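Local coordinates for putative thiosugar synthase (Amycolatopsis orientalis, PDB 4N6F), which probably catalyses the sulfur-incorporating step of 2-thiosugar biosynthesis, as a TIM-barrel relative of the thiazole synthase ThiG that takes its sulfur from a carrier protein, at residues A[20-31]-A[77-86]; A[165-174]-A[195-206]. All coordinates share one frame; numbering follows the deposited sequence.

Contact 1: A[20-31]-A[77-86]; sequences REFRSRILVGIE and DFTWIGTTSF. With F6R (fructose -6-phosphate), chain F.
Arg20 and Thr79 meet where strand 20-22 passes strand 79-83 nearly at right angles (86°, axes 8.4 Å apart), and the segments come together again at their far ends, around Glu31 and Thr83. The side chain of Arg20 bends twice, at chi2 and chi3, which brings its guanidinium side-on to the threonine: NE and NH2 both donate to Thr79 OG1, each at 2.8 Å. The hydroxyl oxygen lies only 4° out of the guanidinium plane, while Phe78 O sits over one face of the group. A water bridges the same hydroxyl to Glu21 O. The methyl CG2 of Thr79 lies alongside the arginine chain and also packs against Phe22 CZ at 4.1 Å; Ile81 CG2 extends this patch, both methyls meeting the ring obliquely.

At the opposite end, Glu31 has CG wedged between its backbone N and carbonyl carbon (chi1 58°) and a further bend at chi2, turning the carboxylate toward segment 77-86. There Thr83 OG1 and Ser85 OG donate to Glu31 OE2, both at 2.9 Å, from opposite faces of the carboxylate plane and on its anti side. Together they fix the rotation of the group. Lys110 adds a weak bond to the same oxygen. Thr83 is itself held by an ST turn, with Ser85 N donating to Thr83 OG1 at 3.0 Å. Phe86 brings its ring edge to Glu31 O, with CZ 3.4 Å from that oxygen. Glu31 OE1, the other carboxylate oxygen, lies 2.7 Å from O2 of the bound fructose 6-phosphate. Strand 20-22, of the hairpin with 15-17, thus meets the N-terminal start of strand 79-83, whereas Glu31 and Ser85 line the ligand pocket past the C-terminal ends of strands 26-28 and 79-83, where TIM barrels keep their active site.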
loop_
_atom_site.group_PDB
_atom_site.type_symbol
_atom_site.label_atom_id
_atom_site.label_comp_id
_atom_site.label_asym_id
_atom_site.label_seq_id
_atom_site.Cartn_x
_atom_site.Cartn_y
_atom_site.Cartn_z
ATOM N N ARG A 20 22.599 -17.705 -5.562
ATOM C CA ARG A 20 21.558 -16.831 -6.128
ATOM C C ARG A 20 20.749 -16.139 -5.033
ATOM O O ARG A 20 20.136 -16.798 -4.186
ATOM C CB ARG A 20 20.628 -17.624 -7.053
ATOM C CG ARG A 20 21.299 -18.223 -8.291
ATOM C CD ARG A 20 21.993 -17.177 -9.161
ATOM N NE ARG A 20 21.149 -16.000 -9.385
ATOM C CZ ARG A 20 21.530 -14.890 -10.010
ATOM N NH1 ARG A 20 22.756 -14.769 -10.502
ATOM N NH2 ARG A 20 20.673 -13.882 -10.141
ATOM N N GLU A 21 20.750 -14.809 -5.066
ATOM C CA GLU A 21 20.018 -13.995 -4.108
ATOM C C GLU A 21 18.708 -13.483 -4.710
ATOM O O GLU A 21 18.682 -13.043 -5.860
ATOM C CB GLU A 21 20.891 -12.822 -3.653
ATOM C CG GLU A 21 22.112 -13.277 -2.864
ATOM C CD GLU A 21 23.086 -12.162 -2.543
ATOM O OE1 GLU A 21 23.244 -11.243 -3.370
ATOM O OE2 GLU A 21 23.706 -12.210 -1.469
ATOM N N PHE A 22 17.636 -13.554 -3.923
ATOM C CA PHE A 22 16.338 -12.983 -4.281
ATOM C C PHE A 22 16.154 -11.722 -3.463
ATOM O O PHE A 22 16.022 -11.807 -2.237
ATOM C CB PHE A 22 15.184 -13.925 -3.925
ATOM C CG PHE A 22 15.156 -15.208 -4.714
ATOM C CD1 PHE A 22 16.185 -16.138 -4.608
ATOM C CD2 PHE A 22 14.072 -15.507 -5.527
ATOM C CE1 PHE A 22 16.154 -17.320 -5.329
ATOM C CE2 PHE A 22 14.025 -16.697 -6.238
ATOM C CZ PHE A 22 15.070 -17.606 -6.139
ATOM N N ARG A 23 16.121 -10.571 -4.134
ATOM C CA ARG A 23 15.961 -9.276 -3.478
ATOM C C ARG A 23 14.626 -8.588 -3.775
ATOM O O ARG A 23 14.009 -8.004 -2.877
ATOM C CB ARG A 23 17.077 -8.325 -3.912
ATOM C CG ARG A 23 18.471 -8.740 -3.482
ATOM C CD ARG A 23 19.496 -7.690 -3.901
ATOM N NE ARG A 23 20.523 -7.527 -2.878
ATOM C CZ ARG A 23 21.600 -8.299 -2.750
ATOM N NH1 ARG A 23 21.818 -9.307 -3.586
ATOM N NH2 ARG A 23 22.470 -8.060 -1.771
ATOM N N SER A 24 14.217 -8.599 -5.040
ATOM C CA SER A 24 12.987 -7.942 -5.449
ATOM C C SER A 24 11.815 -8.552 -4.720
ATOM O O SER A 24 11.731 -9.766 -4.595
ATOM C CB SER A 24 12.736 -8.093 -6.948
ATOM O OG SER A 24 13.898 -7.751 -7.678
ATOM N N ARG A 25 10.911 -7.688 -4.275
ATOM C CA ARG A 25 9.751 -8.079 -3.498
ATOM C C ARG A 25 8.515 -8.357 -4.353
ATOM O O ARG A 25 7.460 -8.701 -3.824
ATOM C CB ARG A 25 9.435 -6.962 -2.509
ATOM C CG ARG A 25 10.591 -6.617 -1.597
ATOM C CD ARG A 25 10.823 -7.771 -0.650
ATOM N NE ARG A 25 11.989 -7.577 0.198
ATOM C CZ ARG A 25 12.172 -8.186 1.365
ATOM N NH1 ARG A 25 11.266 -9.029 1.845
ATOM N NH2 ARG A 25 13.268 -7.936 2.061
ATOM N N ILE A 26 8.645 -8.177 -5.663
ATOM C CA ILE A 26 7.602 -8.515 -6.617
ATOM C C ILE A 26 8.143 -9.603 -7.538
ATOM O O ILE A 26 9.191 -9.422 -8.165
ATOM C CB ILE A 26 7.213 -7.300 -7.482
ATOM C CG1 ILE A 26 6.635 -6.164 -6.629
ATOM C CG2 ILE A 26 6.202 -7.700 -8.534
ATOM C CD1 ILE A 26 5.338 -6.516 -5.924
ATOM N N LEU A 27 7.445 -10.734 -7.590
ATOM C CA LEU A 27 7.680 -11.742 -8.611
ATOM C C LEU A 27 6.576 -11.581 -9.645
ATOM O O LEU A 27 5.431 -11.297 -9.290
ATOM C CB LEU A 27 7.639 -13.153 -8.023
ATOM C CG LEU A 27 8.686 -13.552 -6.979
ATOM C CD1 LEU A 27 8.362 -14.912 -6.388
ATOM C CD2 LEU A 27 10.057 -13.634 -7.587
ATOM N N VAL A 28 6.912 -11.752 -10.917
ATOM C CA VAL A 28 5.930 -11.637 -11.985
ATOM C C VAL A 28 5.746 -12.978 -12.666
ATOM O O VAL A 28 6.697 -13.547 -13.209
ATOM C CB VAL A 28 6.333 -10.588 -13.030
ATOM C CG1 VAL A 28 5.236 -10.452 -14.075
ATOM C CG2 VAL A 28 6.582 -9.244 -12.368
ATOM N N GLY A 29 4.510 -13.476 -12.632
ATOM C CA GLY A 29 4.181 -14.769 -13.203
ATOM C C GLY A 29 3.935 -14.581 -14.681
ATOM O O GLY A 29 2.790 -14.438 -15.114
ATOM N N ILE A 30 5.023 -14.586 -15.443
ATOM C CA ILE A 30 5.002 -14.271 -16.871
ATOM C C ILE A 30 4.812 -15.490 -17.766
ATOM O O ILE A 30 4.657 -15.332 -18.975
ATOM C CB ILE A 30 6.333 -13.617 -17.334
ATOM C CG1 ILE A 30 7.523 -14.541 -17.042
ATOM C CG2 ILE A 30 6.532 -12.257 -16.679
ATOM C CD1 ILE A 30 8.756 -14.218 -17.852
ATOM N N GLU A 31 4.836 -16.696 -17.194
ATOM C CA GLU A 31 5.043 -17.905 -18.009
ATOM C C GLU A 31 4.027 -18.088 -19.155
ATOM O O GLU A 31 4.347 -18.736 -20.149
ATOM C CB GLU A 31 5.178 -19.189 -17.146
ATOM C CG GLU A 31 4.025 -19.536 -16.206
ATOM C CD GLU A 31 4.354 -19.252 -14.739
ATOM O OE1 GLU A 31 4.488 -18.062 -14.395
ATOM O OE2 GLU A 31 4.466 -20.210 -13.928
ATOM N N ASP A 77 21.060 -10.596 -15.160
ATOM C CA ASP A 77 20.765 -10.005 -13.855
ATOM C C ASP A 77 19.681 -10.779 -13.086
ATOM O O ASP A 77 19.428 -10.483 -11.932
ATOM C CB ASP A 77 20.327 -8.541 -14.006
ATOM C CG ASP A 77 21.473 -7.609 -14.414
ATOM O OD1 ASP A 77 22.649 -8.044 -14.426
ATOM O OD2 ASP A 77 21.186 -6.428 -14.718
ATOM N N PHE A 78 19.050 -11.761 -13.726
ATOM C CA PHE A 78 17.916 -12.461 -13.140
ATOM C C PHE A 78 18.335 -13.841 -12.672
ATOM O O PHE A 78 19.199 -14.473 -13.282
ATOM C CB PHE A 78 16.785 -12.606 -14.165
ATOM C CG PHE A 78 16.103 -11.313 -14.510
ATOM C CD1 PHE A 78 16.749 -10.347 -15.270
ATOM C CD2 PHE A 78 14.808 -11.065 -14.090
ATOM C CE1 PHE A 78 16.121 -9.155 -15.596
ATOM C CE2 PHE A 78 14.171 -9.879 -14.418
ATOM C CZ PHE A 78 14.833 -8.919 -15.167
ATOM N N THR A 79 17.727 -14.300 -11.583
ATOM C CA THR A 79 17.759 -15.718 -11.245
ATOM C C THR A 79 16.696 -16.424 -12.074
ATOM O O THR A 79 15.523 -16.023 -12.064
ATOM C CB THR A 79 17.479 -15.946 -9.752
ATOM O OG1 THR A 79 18.492 -15.298 -8.983
ATOM C CG2 THR A 79 17.473 -17.433 -9.418
ATOM N N TRP A 80 17.094 -17.469 -12.790
ATOM C CA TRP A 80 16.159 -18.228 -13.623
ATOM C C TRP A 80 15.551 -19.358 -12.820
ATOM O O TRP A 80 16.264 -20.114 -12.166
ATOM C CB TRP A 80 16.864 -18.823 -14.859
ATOM C CG TRP A 80 17.329 -17.808 -15.868
ATOM C CD1 TRP A 80 17.816 -16.565 -15.617
ATOM C CD2 TRP A 80 17.375 -17.980 -17.288
ATOM N NE1 TRP A 80 18.147 -15.935 -16.797
ATOM C CE2 TRP A 80 17.886 -16.787 -17.837
ATOM C CE3 TRP A 80 17.028 -19.025 -18.148
ATOM C CZ2 TRP A 80 18.067 -16.610 -19.212
ATOM C CZ3 TRP A 80 17.208 -18.850 -19.515
ATOM C CH2 TRP A 80 17.721 -17.648 -20.033
ATOM N N ILE A 81 14.232 -19.484 -12.869
ATOM C CA ILE A 81 13.584 -20.593 -12.194
ATOM C C ILE A 81 12.567 -21.241 -13.122
ATOM O O ILE A 81 11.898 -20.566 -13.900
ATOM C CB ILE A 81 12.937 -20.166 -10.844
ATOM C CG1 ILE A 81 11.656 -19.345 -11.035
ATOM C CG2 ILE A 81 13.937 -19.379 -10.006
ATOM C CD1 ILE A 81 10.815 -19.301 -9.777
ATOM N N GLY A 82 12.463 -22.557 -13.043
ATOM C CA GLY A 82 11.492 -23.278 -13.845
ATOM C C GLY A 82 10.130 -23.288 -13.205
ATOM O O GLY A 82 9.946 -22.819 -12.075
ATOM N N THR A 83 9.173 -23.844 -13.928
ATOM C CA THR A 83 7.807 -23.930 -13.456
ATOM C C THR A 83 7.135 -25.237 -13.903
ATOM O O THR A 83 7.509 -25.817 -14.929
ATOM C CB THR A 83 6.979 -22.721 -13.937
ATOM O OG1 THR A 83 5.621 -22.887 -13.529
ATOM C CG2 THR A 83 7.032 -22.586 -15.456
ATOM N N THR A 84 6.162 -25.690 -13.112
ATOM C CA THR A 84 5.309 -26.823 -13.475
ATOM C C THR A 84 3.847 -26.392 -13.655
ATOM O O THR A 84 2.953 -27.241 -13.712
ATOM C CB THR A 84 5.327 -27.922 -12.392
ATOM O OG1 THR A 84 4.686 -27.433 -11.210
ATOM C CG2 THR A 84 6.742 -28.365 -12.059
ATOM N N SER A 85 3.592 -25.085 -13.756
ATOM C CA SER A 85 2.209 -24.580 -13.797
ATOM C C SER A 85 1.418 -24.979 -15.058
ATOM O O SER A 85 0.193 -24.888 -15.067
ATOM C CB SER A 85 2.169 -23.058 -13.614
ATOM O OG SER A 85 2.715 -22.386 -14.730
ATOM N N PHE A 86 2.110 -25.407 -16.110
ATOM C CA PHE A 86 1.434 -25.879 -17.322
ATOM C C PHE A 86 0.981 -27.325 -17.202
ATOM O O PHE A 86 0.063 -27.745 -17.903
ATOM C CB PHE A 86 2.325 -25.685 -18.548
ATOM C CG PHE A 86 2.406 -24.260 -18.993
ATOM C CD1 PHE A 86 1.380 -23.700 -19.742
ATOM C CD2 PHE A 86 3.482 -23.463 -18.631
ATOM C CE1 PHE A 86 1.436 -22.373 -20.143
ATOM C CE2 PHE A 86 3.542 -22.138 -19.026
ATOM C CZ PHE A 86 2.518 -21.592 -19.783
HETATM C C1 F6R F . 2.309 -19.998 -11.109
HETATM C C2 F6R F . 1.808 -18.811 -11.884
HETATM C C3 F6R F . 0.346 -18.441 -11.943
HETATM C C4 F6R F . -0.031 -17.771 -10.620
HETATM C C5 F6R F . -1.357 -17.013 -10.729
HETATM C C6 F6R F . -1.464 -15.939 -9.664
HETATM O O2 F6R F . 2.611 -18.069 -12.452
HETATM O O3 F6R F . -0.531 -19.542 -12.202
HETATM O O4 F6R F . -0.151 -18.771 -9.597
HETATM O O5 F6R F . -1.502 -16.392 -12.004
HETATM O O6 F6R F . -2.774 -15.389 -9.716
HETATM P P F6R F . -3.114 -13.996 -10.414
HETATM O O1P F6R F . -3.084 -14.328 -11.876
HETATM O O2P F6R F . -2.046 -13.020 -9.999
HETATM O O3P F6R F . -4.448 -13.680 -9.801
HETATM O O HOH W 1 17.738 -12.993 -8.291
#

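Contact 2: A[165-174]-A[195-206]; sequences ASPVASGRGI and GGIGSARHVAEA. With F6R (fructose -6-phosphate), chain F.
Ser166 and Gly195 join two loops of the TIM barrel, those following strands 161-164 and 191-194, into a phosphate-binding site. The packing is tightest here: Ser166 N donates to Gly195 O (2.9 Å) and Gly173 N to Gly196 O (2.8 Å), while Ser166 OG lies 3.3 Å from Gly196 CA, where a side chain on the glycine would collide. With chi1 at 58°, that hydroxyl also turns back to donate to Gly173 O, bracing its own loop. Ala169 N and Gly196 N, one from each loop, both donate to O3P of fructose 6-phosphate, and a water joins Gly171 N and Ile197 O to the same oxygen. Equally close, His202 lays one ring face under Gly173 CA, a CH-pi contact 9° off the ring normal. With an alanine here, Gly173 would probably lose this platform, opening a gap between loop and helix. The ring's NE2, buried without a hydrogen-bonding partner, lies 3.8 Å from Gly171 O.

The fit is looser around the partly exposed Ile174 and Glu205; beyond, Ser199 and Arg201 bind Glu208 of the second subunit. Ile174 CD1 rests on Ala206 CB at 4.0 Å, and a water spans Ile174 N and Glu205 OE2.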
loop_
_atom_site.group_PDB
_atom_site.type_symbol
_atom_site.label_atom_id
_atom_site.label_comp_id
_atom_site.label_asym_id
_atom_site.label_seq_id
_atom_site.Cartn_x
_atom_site.Cartn_y
_atom_site.Cartn_z
ATOM N N ALA A 165 -3.753 -16.143 -1.653
ATOM C CA ALA A 165 -4.495 -15.051 -1.039
ATOM C C ALA A 165 -5.987 -15.137 -1.367
ATOM O O ALA A 165 -6.828 -14.987 -0.493
ATOM C CB ALA A 165 -3.931 -13.716 -1.515
ATOM N N SER A 166 -6.299 -15.351 -2.641
ATOM C CA SER A 166 -7.672 -15.563 -3.103
ATOM C C SER A 166 -7.602 -16.231 -4.481
ATOM O O SER A 166 -6.503 -16.501 -4.969
ATOM C CB SER A 166 -8.434 -14.241 -3.153
ATOM O OG SER A 166 -7.793 -13.317 -4.001
ATOM N N PRO A 167 -8.760 -16.531 -5.100
ATOM C CA PRO A 167 -8.677 -17.316 -6.326
ATOM C C PRO A 167 -7.924 -16.628 -7.455
ATOM O O PRO A 167 -7.951 -15.399 -7.576
ATOM C CB PRO A 167 -10.152 -17.543 -6.705
ATOM C CG PRO A 167 -10.880 -17.467 -5.405
ATOM C CD PRO A 167 -10.155 -16.402 -4.629
ATOM N N VAL A 168 -7.254 -17.446 -8.257
ATOM C CA VAL A 168 -6.441 -16.979 -9.363
ATOM C C VAL A 168 -7.277 -16.170 -10.341
ATOM O O VAL A 168 -8.373 -16.580 -10.708
ATOM C CB VAL A 168 -5.778 -18.163 -10.095
ATOM C CG1 VAL A 168 -5.096 -17.716 -11.380
ATOM C CG2 VAL A 168 -4.760 -18.819 -9.183
ATOM N N ALA A 169 -6.740 -15.019 -10.747
ATOM C CA ALA A 169 -7.361 -14.121 -11.737
ATOM C C ALA A 169 -8.563 -13.375 -11.211
ATOM O O ALA A 169 -9.222 -12.669 -11.967
ATOM C CB ALA A 169 -7.717 -14.858 -13.034
ATOM N N SER A 170 -8.817 -13.462 -9.910
ATOM C CA SER A 170 -10.046 -12.921 -9.354
ATOM C C SER A 170 -9.935 -11.477 -8.901
ATOM O O SER A 170 -10.956 -10.816 -8.717
ATOM C CB SER A 170 -10.509 -13.785 -8.180
ATOM O OG SER A 170 -9.743 -13.527 -7.021
ATOM N N GLY A 171 -8.712 -10.991 -8.665
ATOM C CA GLY A 171 -8.506 -9.618 -8.203
ATOM C C GLY A 171 -9.122 -9.279 -6.849
ATOM O O GLY A 171 -9.283 -8.099 -6.511
ATOM N N ARG A 172 -9.453 -10.306 -6.066
ATOM C CA ARG A 172 -10.165 -10.134 -4.790
ATOM C C ARG A 172 -9.254 -9.810 -3.607
ATOM O O ARG A 172 -9.749 -9.486 -2.530
ATOM C CB ARG A 172 -10.986 -11.390 -4.464
ATOM C CG ARG A 172 -12.233 -11.566 -5.331
ATOM C CD ARG A 172 -12.868 -12.944 -5.144
ATOM N NE ARG A 172 -14.074 -13.106 -5.971
ATOM C CZ ARG A 172 -15.317 -13.336 -5.528
ATOM N NH1 ARG A 172 -15.593 -13.463 -4.236
ATOM N NH2 ARG A 172 -16.308 -13.448 -6.401
ATOM N N GLY A 173 -7.936 -9.908 -3.788
ATOM C CA GLY A 173 -6.997 -9.541 -2.734
ATOM C C GLY A 173 -6.829 -10.665 -1.728
ATOM O O GLY A 173 -6.862 -11.838 -2.083
ATOM N N ILE A 174 -6.658 -10.307 -0.468
ATOM C CA ILE A 174 -6.358 -11.290 0.570
ATOM C C ILE A 174 -7.637 -11.673 1.312
ATOM O O ILE A 174 -8.168 -10.893 2.088
ATOM C CB ILE A 174 -5.274 -10.763 1.526
ATOM C CG1 ILE A 174 -4.050 -10.310 0.709
ATOM C CG2 ILE A 174 -4.889 -11.836 2.537
ATOM C CD1 ILE A 174 -2.837 -9.924 1.538
ATOM N N GLY A 195 -1.930 -15.147 -5.842
ATOM C CA GLY A 195 -3.267 -15.540 -6.251
ATOM C C GLY A 195 -4.304 -14.495 -5.898
ATOM O O GLY A 195 -4.553 -14.210 -4.723
ATOM N N GLY A 196 -4.918 -13.919 -6.925
ATOM C CA GLY A 196 -6.021 -12.990 -6.723
ATOM C C GLY A 196 -5.601 -11.578 -6.350
ATOM O O GLY A 196 -6.446 -10.759 -6.011
ATOM N N ILE A 197 -4.301 -11.291 -6.413
ATOM C CA ILE A 197 -3.821 -9.938 -6.209
ATOM C C ILE A 197 -4.342 -9.074 -7.360
ATOM O O ILE A 197 -4.220 -9.426 -8.539
ATOM C CB ILE A 197 -2.283 -9.843 -6.155
ATOM C CG1 ILE A 197 -1.716 -10.677 -5.000
ATOM C CG2 ILE A 197 -1.847 -8.389 -6.009
ATOM C CD1 ILE A 197 -2.171 -10.233 -3.628
ATOM N N GLY A 198 -4.899 -7.935 -6.987
ATOM C CA GLY A 198 -5.641 -7.063 -7.889
ATOM C C GLY A 198 -4.987 -5.711 -8.094
ATOM O O GLY A 198 -5.040 -5.158 -9.196
ATOM N N SER A 199 -4.382 -5.164 -7.041
ATOM C CA SER A 199 -3.774 -3.832 -7.104
ATOM C C SER A 199 -2.693 -3.637 -6.047
ATOM O O SER A 199 -2.465 -4.510 -5.201
ATOM C CB SER A 199 -4.851 -2.760 -6.931
ATOM O OG SER A 199 -5.334 -2.731 -5.596
ATOM N N ALA A 200 -2.058 -2.469 -6.087
ATOM C CA ALA A 200 -0.949 -2.138 -5.202
ATOM C C ALA A 200 -1.274 -2.233 -3.707
ATOM O O ALA A 200 -0.404 -2.587 -2.912
ATOM C CB ALA A 200 -0.432 -0.747 -5.523
ATOM N N ARG A 201 -2.502 -1.904 -3.320
ATOM C CA ARG A 201 -2.883 -1.970 -1.914
ATOM C C ARG A 201 -2.853 -3.394 -1.362
ATOM O O ARG A 201 -2.612 -3.575 -0.183
ATOM C CB ARG A 201 -4.255 -1.343 -1.669
ATOM C CG ARG A 201 -5.435 -2.218 -2.029
ATOM C CD ARG A 201 -6.726 -1.584 -1.538
ATOM N NE ARG A 201 -7.890 -2.395 -1.871
ATOM C CZ ARG A 201 -8.637 -2.253 -2.967
ATOM N NH1 ARG A 201 -9.681 -3.056 -3.156
ATOM N NH2 ARG A 201 -8.359 -1.317 -3.875
ATOM N N HIS A 202 -3.112 -4.387 -2.214
ATOM C CA HIS A 202 -3.044 -5.793 -1.812
ATOM C C HIS A 202 -1.592 -6.214 -1.545
ATOM O O HIS A 202 -1.320 -6.993 -0.628
ATOM C CB HIS A 202 -3.641 -6.703 -2.887
ATOM C CG HIS A 202 -5.103 -6.489 -3.145
ATOM N ND1 HIS A 202 -5.984 -6.034 -2.184
ATOM C CD2 HIS A 202 -5.845 -6.712 -4.252
ATOM C CE1 HIS A 202 -7.199 -5.967 -2.700
ATOM N NE2 HIS A 202 -7.143 -6.374 -3.954
ATOM N N VAL A 203 -0.672 -5.697 -2.357
ATOM C CA VAL A 203 0.746 -5.955 -2.176
ATOM C C VAL A 203 1.203 -5.366 -0.847
ATOM O O VAL A 203 1.823 -6.060 -0.057
ATOM C CB VAL A 203 1.585 -5.397 -3.342
ATOM C CG1 VAL A 203 3.075 -5.432 -3.031
ATOM C CG2 VAL A 203 1.299 -6.178 -4.605
ATOM N N ALA A 204 0.887 -4.093 -0.598
ATOM C CA ALA A 204 1.222 -3.467 0.689
ATOM C C ALA A 204 0.670 -4.283 1.853
ATOM O O ALA A 204 1.364 -4.496 2.847
ATOM C CB ALA A 204 0.699 -2.040 0.761
ATOM N N GLU A 205 -0.576 -4.741 1.720
ATOM C CA GLU A 205 -1.200 -5.569 2.741
ATOM C C GLU A 205 -0.419 -6.873 2.984
ATOM O O GLU A 205 -0.163 -7.235 4.125
ATOM C CB GLU A 205 -2.656 -5.885 2.381
ATOM C CG GLU A 205 -3.400 -6.625 3.489
ATOM C CD GLU A 205 -4.847 -6.919 3.154
ATOM O OE1 GLU A 205 -5.526 -7.542 4.002
ATOM O OE2 GLU A 205 -5.313 -6.542 2.053
ATOM N N ALA A 206 -0.040 -7.567 1.915
ATOM C CA ALA A 206 0.710 -8.813 2.054
ATOM C C ALA A 206 1.972 -8.609 2.877
ATOM O O ALA A 206 2.259 -9.399 3.763
ATOM C CB ALA A 206 1.078 -9.380 0.700
HETATM C C1 F6R F . 2.309 -19.998 -11.109
HETATM C C2 F6R F . 1.808 -18.811 -11.884
HETATM C C3 F6R F . 0.346 -18.441 -11.943
HETATM C C4 F6R F . -0.031 -17.771 -10.620
HETATM C C5 F6R F . -1.357 -17.013 -10.729
HETATM C C6 F6R F . -1.464 -15.939 -9.664
HETATM O O2 F6R F . 2.611 -18.069 -12.452
HETATM O O3 F6R F . -0.531 -19.542 -12.202
HETATM O O4 F6R F . -0.151 -18.771 -9.597
HETATM O O5 F6R F . -1.502 -16.392 -12.004
HETATM O O6 F6R F . -2.774 -15.389 -9.716
HETATM P P F6R F . -3.114 -13.996 -10.414
HETATM O O1P F6R F . -3.084 -14.328 -11.876
HETATM O O2P F6R F . -2.046 -13.020 -9.999
HETATM O O3P F6R F . -4.448 -13.680 -9.801
HETATM O O HOH W 2 -5.957 -11.419 -9.694
HETATM O O HOH W 3 -7.237 -7.600 0.344
#

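How the contacts relate
The two contacts face different ends of one ligand: contact 1 approaches the keto end of fructose 6-phosphate, whereas contact 2 hydrogen-bonds its phosphate. Contact 1 lies nearer the middle of the chain (its centre about 6 Å from the chain centre, against about 13 Å) and works mainly through side chains of strands and of the loops just after them. Contact 2 uses mostly backbone amides and carbonyls of glycine-rich loops, and its helix reaches the second subunit, whereas no other chain touches contact 1. They share no segment, yet they abut beside the barrel wall, where Ile26 CD1 packs on Val203 CG1 at 3.8 Å, although their centres are about 18 Å apart.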